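Local coordinates for protein pyroglutatmate porin OpdO (PDB 3SZV) that probably acts as a channel of the bacterial outer membrane, a monomeric beta-barrel of the OprD porin family that would let small carboxylates such as pyroglutamate through, at residues 53-58 and 74-79; 104-109 and 168-173. One frame throughout, in Å; residues are numbered along the deposited sequence.

Contact 1 (53-58 and 74-79); sequences GFLLRL and IGLLGF. With C8E ((hydroxyethyloxy)tri(ethyloxy)octane), chain C.
Phe-54 sets its ring carbon CG anti to its carbonyl carbon (chi1 -59°), while Phe-79 tucks CG between its backbone N and carbonyl carbon (chi1 48°); the two rings thereby converge on one face of a beta hairpin. Phe-79 CE1 comes to 3.6 Å from Phe-54 CE2, in the plane of the Phe-54 ring and at its edge. One face of that ring is covered by detergent: C19 of a C8E molecule, (hydroxyethyloxy)tri(ethyloxy)octane, lies 3.6 Å above the plane, over the ring centre. Leu-77 sends CD2 to 3.4 Å from C20 of the same detergent. With no side chain at Gly-75, the amphiphile can come close to the backbone there, C8E C13 lying 3.6 Å from Gly-75 O. Such a greasy surface clad in detergent is what the membrane-facing side of a porin barrel presents. Leu-55 CD2 meets Leu-76 CD2 at 3.9 Å on the other face, which Ile-74 and Arg-57 share. The two strands run antiparallel. Phe-54 pairs with Leu-77 and Leu-56 with Gly-75, each through two backbone hydrogen bonds; the bond from Gly-75 N to Leu-56 O measures 2.8 Å and is nearly straight at 171°. These bonds leave the backbone groups of both hydrogen-bonded pairs satisfied within the hairpin. Strand 24-38 continues the sheet beyond 53-58, where Arg-57 forms a salt bridge with Glu-28, and strand 106-117 flanks 74-79 through the backbone bond of Ile-74 with Gly-110.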
loop_
_atom_site.group_PDB
_atom_site.type_symbol
_atom_site.label_atom_id
_atom_site.label_comp_id
_atom_site.label_asym_id
_atom_site.label_seq_id
_atom_site.Cartn_x
_atom_site.Cartn_y
_atom_site.Cartn_z
ATOM N N GLY A 53 16.178 8.303 -7.778
ATOM C CA GLY A 53 14.991 8.142 -8.591
ATOM C C GLY A 53 14.328 9.454 -8.958
ATOM O O GLY A 53 14.466 10.458 -8.257
ATOM N N PHE A 54 13.602 9.431 -10.068
ATOM C CA PHE A 54 12.827 10.574 -10.532
ATOM C C PHE A 54 11.450 10.062 -10.882
ATOM O O PHE A 54 11.315 9.020 -11.523
ATOM C CB PHE A 54 13.458 11.198 -11.782
ATOM C CG PHE A 54 14.868 11.676 -11.577
ATOM C CD1 PHE A 54 15.129 13.005 -11.285
ATOM C CD2 PHE A 54 15.928 10.792 -11.661
ATOM C CE1 PHE A 54 16.427 13.446 -11.090
ATOM C CE2 PHE A 54 17.234 11.226 -11.468
ATOM C CZ PHE A 54 17.480 12.554 -11.181
ATOM N N LEU A 55 10.429 10.795 -10.457
ATOM C CA LEU A 55 9.052 10.417 -10.725
ATOM C C LEU A 55 8.316 11.619 -11.294
ATOM O O LEU A 55 8.115 12.615 -10.599
ATOM C CB LEU A 55 8.370 9.947 -9.446
ATOM C CG LEU A 55 9.042 8.774 -8.720
ATOM C CD1 LEU A 55 10.161 9.220 -7.774
ATOM C CD2 LEU A 55 7.977 8.017 -7.949
ATOM N N LEU A 56 7.927 11.528 -12.561
ATOM C CA LEU A 56 7.179 12.596 -13.214
ATOM C C LEU A 56 5.726 12.154 -13.321
ATOM O O LEU A 56 5.431 11.120 -13.914
ATOM C CB LEU A 56 7.750 12.852 -14.605
ATOM C CG LEU A 56 7.042 13.931 -15.420
ATOM C CD1 LEU A 56 7.332 15.316 -14.846
ATOM C CD2 LEU A 56 7.480 13.863 -16.877
ATOM N N ARG A 57 4.825 12.927 -12.726
ATOM C CA ARG A 57 3.401 12.606 -12.734
ATOM C C ARG A 57 2.622 13.660 -13.516
ATOM O O ARG A 57 2.727 14.848 -13.228
ATOM C CB ARG A 57 2.870 12.532 -11.299
ATOM C CG ARG A 57 3.449 11.387 -10.462
ATOM C CD ARG A 57 3.003 11.491 -8.999
ATOM N NE ARG A 57 3.444 10.360 -8.176
ATOM C CZ ARG A 57 4.515 10.363 -7.383
ATOM N NH1 ARG A 57 5.287 11.442 -7.290
ATOM N NH2 ARG A 57 4.813 9.282 -6.675
ATOM N N LEU A 58 1.863 13.230 -14.520
ATOM C CA LEU A 58 0.970 14.135 -15.230
ATOM C C LEU A 58 -0.456 13.626 -15.091
ATOM O O LEU A 58 -0.722 12.442 -15.299
ATOM C CB LEU A 58 1.329 14.251 -16.706
ATOM C CG LEU A 58 0.316 15.094 -17.493
ATOM C CD1 LEU A 58 0.990 16.247 -18.234
ATOM C CD2 LEU A 58 -0.504 14.233 -18.449
ATOM N N ILE A 74 2.782 8.440 -15.994
ATOM C CA ILE A 74 3.811 8.405 -14.964
ATOM C C ILE A 74 5.142 8.040 -15.610
ATOM O O ILE A 74 5.236 7.061 -16.339
ATOM C CB ILE A 74 3.459 7.455 -13.799
ATOM C CG1 ILE A 74 4.544 7.539 -12.720
ATOM C CG2 ILE A 74 3.252 6.022 -14.293
ATOM C CD1 ILE A 74 4.132 6.971 -11.385
ATOM N N GLY A 75 6.154 8.867 -15.371
ATOM C CA GLY A 75 7.493 8.596 -15.854
ATOM C C GLY A 75 8.377 8.273 -14.672
ATOM O O GLY A 75 8.456 9.041 -13.708
ATOM N N LEU A 76 9.036 7.125 -14.747
ATOM C CA LEU A 76 9.897 6.646 -13.672
ATOM C C LEU A 76 11.305 6.461 -14.198
ATOM O O LEU A 76 11.511 5.924 -15.288
ATOM C CB LEU A 76 9.400 5.297 -13.170
ATOM C CG LEU A 76 7.973 5.260 -12.630
ATOM C CD1 LEU A 76 7.577 3.832 -12.295
ATOM C CD2 LEU A 76 7.832 6.164 -11.418
ATOM N N LEU A 77 12.288 6.891 -13.419
ATOM C CA LEU A 77 13.673 6.708 -13.809
ATOM C C LEU A 77 14.461 6.468 -12.542
ATOM O O LEU A 77 14.356 7.232 -11.584
ATOM C CB LEU A 77 14.200 7.950 -14.537
ATOM C CG LEU A 77 15.676 7.958 -14.929
ATOM C CD1 LEU A 77 15.982 6.814 -15.876
ATOM C CD2 LEU A 77 16.030 9.299 -15.568
ATOM N N GLY A 78 15.231 5.390 -12.529
ATOM C CA GLY A 78 16.071 5.095 -11.392
ATOM C C GLY A 78 17.434 4.629 -11.833
ATOM O O GLY A 78 17.592 4.022 -12.894
ATOM N N PHE A 79 18.435 4.925 -11.018
ATOM C CA PHE A 79 19.743 4.340 -11.238
ATOM C C PHE A 79 20.498 4.160 -9.937
ATOM O O PHE A 79 20.363 4.955 -9.004
ATOM C CB PHE A 79 20.561 5.142 -12.252
ATOM C CG PHE A 79 20.575 6.621 -12.001
ATOM C CD1 PHE A 79 19.657 7.452 -12.630
ATOM C CD2 PHE A 79 21.526 7.190 -11.175
ATOM C CE1 PHE A 79 19.677 8.818 -12.416
ATOM C CE2 PHE A 79 21.551 8.555 -10.955
ATOM C CZ PHE A 79 20.627 9.371 -11.578
HETATM C C1 C8E C . 11.881 0.882 -24.822
HETATM C C2 C8E C . 11.669 2.222 -24.128
HETATM C C3 C8E C . 10.264 2.747 -24.385
HETATM C C4 C8E C . 10.177 4.240 -24.083
HETATM C C5 C8E C . 10.531 4.517 -22.631
HETATM C C6 C8E C . 10.474 6.001 -22.269
HETATM C C7 C8E C . 10.850 6.214 -20.805
HETATM C C8 C8E C . 10.526 7.620 -20.298
HETATM O O9 C8E C . 11.016 7.795 -18.974
HETATM C C10 C8E C . 10.793 9.106 -18.481
HETATM C C11 C8E C . 11.358 9.270 -17.066
HETATM O O12 C8E C . 11.109 10.574 -16.576
HETATM C C13 C8E C . 11.307 10.701 -15.180
HETATM C C16 C8E C . 13.957 13.725 -14.648
HETATM C C17 C8E C . 14.935 13.700 -15.815
HETATM O O18 C8E C . 16.233 14.034 -15.375
HETATM C C19 C8E C . 16.908 12.928 -14.820
HETATM C C20 C8E C . 17.717 12.241 -15.915
HETATM O O21 C8E C . 19.083 12.228 -15.569
#

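Contact 2 (104-109 and 168-173); sequences DDYAKL and RNKLNS
Tyr-106 and Lys-170 face each other head-on and meet through their polar ends, Lys-170 NZ donating to Tyr-106 OH at 3.1 Å. The contact belongs to the beta-barrel of an OprD-type porin: strand 106-117 starts here, and strand 159-170 gives way to a loop. Trans at chi1 and chi2, the Lys-170 chain then bends at chi3 and chi4, which turns its ammonium back to the carbonyl of the next residue, Leu-171 O, 2.8 Å from NZ. Pro-143 O and Ser-174 O are further partners, so four oxygens share the three N-H of the ammonium, which would be expected to favour its charged form. The phenol in turn donates to Asn-172 O, 3.0 Å from Tyr-106 OH. That oxygen lies at the edge of the Tyr-106 ring, near its plane, although the hydroxyl sits 38° out of the Asn-172 carbonyl plane. Receiving from the lysine and giving to the loop, the hydroxyl ties both to the strand. Lys-108 runs alongside Lys-170, pointing the other way, their CD methylenes 3.6 Å apart. At the other end, the backbone joins the segments: Asp-104 N donates to Ser-173 O at 3.0 Å, with an N-H...O angle of 163°.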
loop_
_atom_site.group_PDB
_atom_site.type_symbol
_atom_site.label_atom_id
_atom_site.label_comp_id
_atom_site.label_asym_id
_atom_site.label_seq_id
_atom_site.Cartn_x
_atom_site.Cartn_y
_atom_site.Cartn_z
ATOM N N ASP A 104 16.274 -1.283 -10.001
ATOM C CA ASP A 104 16.303 0.166 -9.759
ATOM C C ASP A 104 17.219 0.906 -10.733
ATOM O O ASP A 104 17.650 2.034 -10.481
ATOM C CB ASP A 104 16.658 0.476 -8.305
ATOM C CG ASP A 104 15.586 0.010 -7.340
ATOM O OD1 ASP A 104 14.399 0.225 -7.638
ATOM O OD2 ASP A 104 15.929 -0.601 -6.305
ATOM N N ASP A 105 17.507 0.245 -11.848
ATOM C CA ASP A 105 18.268 0.844 -12.939
ATOM C C ASP A 105 17.455 0.730 -14.223
ATOM O O ASP A 105 17.688 -0.137 -15.064
ATOM C CB ASP A 105 19.632 0.178 -13.077
ATOM C CG ASP A 105 20.738 0.991 -12.433
ATOM O OD1 ASP A 105 21.415 1.754 -13.157
ATOM O OD2 ASP A 105 20.937 0.875 -11.205
ATOM N N TYR A 106 16.471 1.607 -14.357
ATOM C CA TYR A 106 15.555 1.518 -15.466
ATOM C C TYR A 106 14.802 2.813 -15.669
ATOM O O TYR A 106 14.850 3.723 -14.839
ATOM C CB TYR A 106 14.560 0.365 -15.254
ATOM C CG TYR A 106 13.505 0.555 -14.168
ATOM C CD1 TYR A 106 12.312 1.216 -14.434
ATOM C CD2 TYR A 106 13.680 0.017 -12.899
ATOM C CE1 TYR A 106 11.336 1.367 -13.456
ATOM C CE2 TYR A 106 12.710 0.156 -11.917
ATOM C CZ TYR A 106 11.543 0.831 -12.199
ATOM O OH TYR A 106 10.573 0.970 -11.224
ATOM N N ALA A 107 14.113 2.874 -16.796
ATOM C CA ALA A 107 13.222 3.970 -17.089
ATOM C C ALA A 107 11.933 3.358 -17.593
ATOM O O ALA A 107 11.949 2.365 -18.323
ATOM C CB ALA A 107 13.832 4.870 -18.143
ATOM N N LYS A 108 10.811 3.936 -17.195
ATOM C CA LYS A 108 9.528 3.466 -17.682
ATOM C C LYS A 108 8.525 4.600 -17.769
ATOM O O LYS A 108 8.441 5.446 -16.877
ATOM C CB LYS A 108 8.960 2.346 -16.810
ATOM C CG LYS A 108 7.666 1.770 -17.393
ATOM C CD LYS A 108 7.297 0.428 -16.810
ATOM C CE LYS A 108 6.395 -0.348 -17.766
ATOM N NZ LYS A 108 7.138 -0.900 -18.936
ATOM N N LEU A 109 7.771 4.610 -18.859
ATOM C CA LEU A 109 6.664 5.537 -19.018
ATOM C C LEU A 109 5.383 4.729 -19.086
ATOM O O LEU A 109 5.270 3.799 -19.884
ATOM C CB LEU A 109 6.845 6.370 -20.291
ATOM C CG LEU A 109 5.735 7.367 -20.639
ATOM C CD1 LEU A 109 5.576 8.411 -19.557
ATOM C CD2 LEU A 109 6.032 8.031 -21.981
ATOM N N ARG A 168 -1.175 -7.657 -14.983
ATOM C CA ARG A 168 0.281 -7.613 -14.820
ATOM C C ARG A 168 0.670 -6.900 -13.546
ATOM O O ARG A 168 -0.062 -6.028 -13.063
ATOM C CB ARG A 168 0.966 -6.863 -15.968
ATOM C CG ARG A 168 0.652 -7.366 -17.371
ATOM C CD ARG A 168 1.428 -8.617 -17.718
ATOM N NE ARG A 168 1.284 -8.928 -19.137
ATOM C CZ ARG A 168 0.322 -9.695 -19.641
ATOM N NH1 ARG A 168 -0.585 -10.243 -18.843
ATOM N NH2 ARG A 168 0.271 -9.918 -20.951
ATOM N N ASN A 169 1.867 -7.238 -13.064
ATOM C CA ASN A 169 2.509 -6.629 -11.906
ATOM C C ASN A 169 3.865 -6.101 -12.362
ATOM O O ASN A 169 4.670 -6.860 -12.900
ATOM C CB ASN A 169 2.713 -7.736 -10.863
ATOM C CG ASN A 169 3.082 -7.230 -9.468
ATOM O OD1 ASN A 169 3.173 -8.043 -8.529
ATOM N ND2 ASN A 169 3.287 -5.936 -9.311
ATOM N N LYS A 170 4.116 -4.808 -12.178
ATOM C CA LYS A 170 5.474 -4.293 -12.332
ATOM C C LYS A 170 6.044 -4.080 -10.943
ATOM O O LYS A 170 5.650 -3.149 -10.243
ATOM C CB LYS A 170 5.514 -2.974 -13.108
ATOM C CG LYS A 170 6.961 -2.471 -13.327
ATOM C CD LYS A 170 7.050 -0.956 -13.492
ATOM C CE LYS A 170 6.763 -0.215 -12.187
ATOM N NZ LYS A 170 7.833 -0.412 -11.161
ATOM N N LEU A 171 6.943 -4.964 -10.526
ATOM C CA LEU A 171 7.519 -4.841 -9.198
ATOM C C LEU A 171 8.183 -3.482 -9.032
ATOM O O LEU A 171 8.657 -2.875 -10.005
ATOM C CB LEU A 171 8.533 -5.952 -8.944
ATOM C CG LEU A 171 7.991 -7.376 -9.061
ATOM C CD1 LEU A 171 9.123 -8.382 -8.851
ATOM C CD2 LEU A 171 6.860 -7.637 -8.074
ATOM N N ASN A 172 8.224 -2.995 -7.798
ATOM C CA ASN A 172 8.847 -1.707 -7.537
ATOM C C ASN A 172 10.244 -1.571 -8.140
ATOM O O ASN A 172 10.597 -0.511 -8.644
ATOM C CB ASN A 172 8.835 -1.365 -6.033
ATOM C CG ASN A 172 9.319 -2.503 -5.155
ATOM O OD1 ASN A 172 10.059 -3.382 -5.593
ATOM N ND2 ASN A 172 8.903 -2.483 -3.891
ATOM N N SER A 173 11.009 -2.660 -8.132
ATOM C CA SER A 173 12.408 -2.617 -8.550
ATOM C C SER A 173 12.660 -2.902 -10.033
ATOM O O SER A 173 13.807 -2.865 -10.479
ATOM C CB SER A 173 13.231 -3.584 -7.695
ATOM O OG SER A 173 12.658 -4.881 -7.714
#

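Strand 67-81 supplies one half of contact 1 and lies beside strand 106-117, which supplies part of contact 2, so the two contacts are joined edge to edge in the barrel wall, their centres about 10 Å apart. Leu-76 N lies 2.8 Å from Lys-108 O and Gly-78 N 2.9 Å from Tyr-106 O, both probable hydrogen bonds. Packing adds to this, with Leu-77 CD1 3.5 Å from Tyr-106 O. Contact 1 turns one face to bound detergent, whereas contact 2 reaches from the wall to the loop after strand 159-170. Leu-76, of contact 1, also touches the Lys-170 side chain of contact 2.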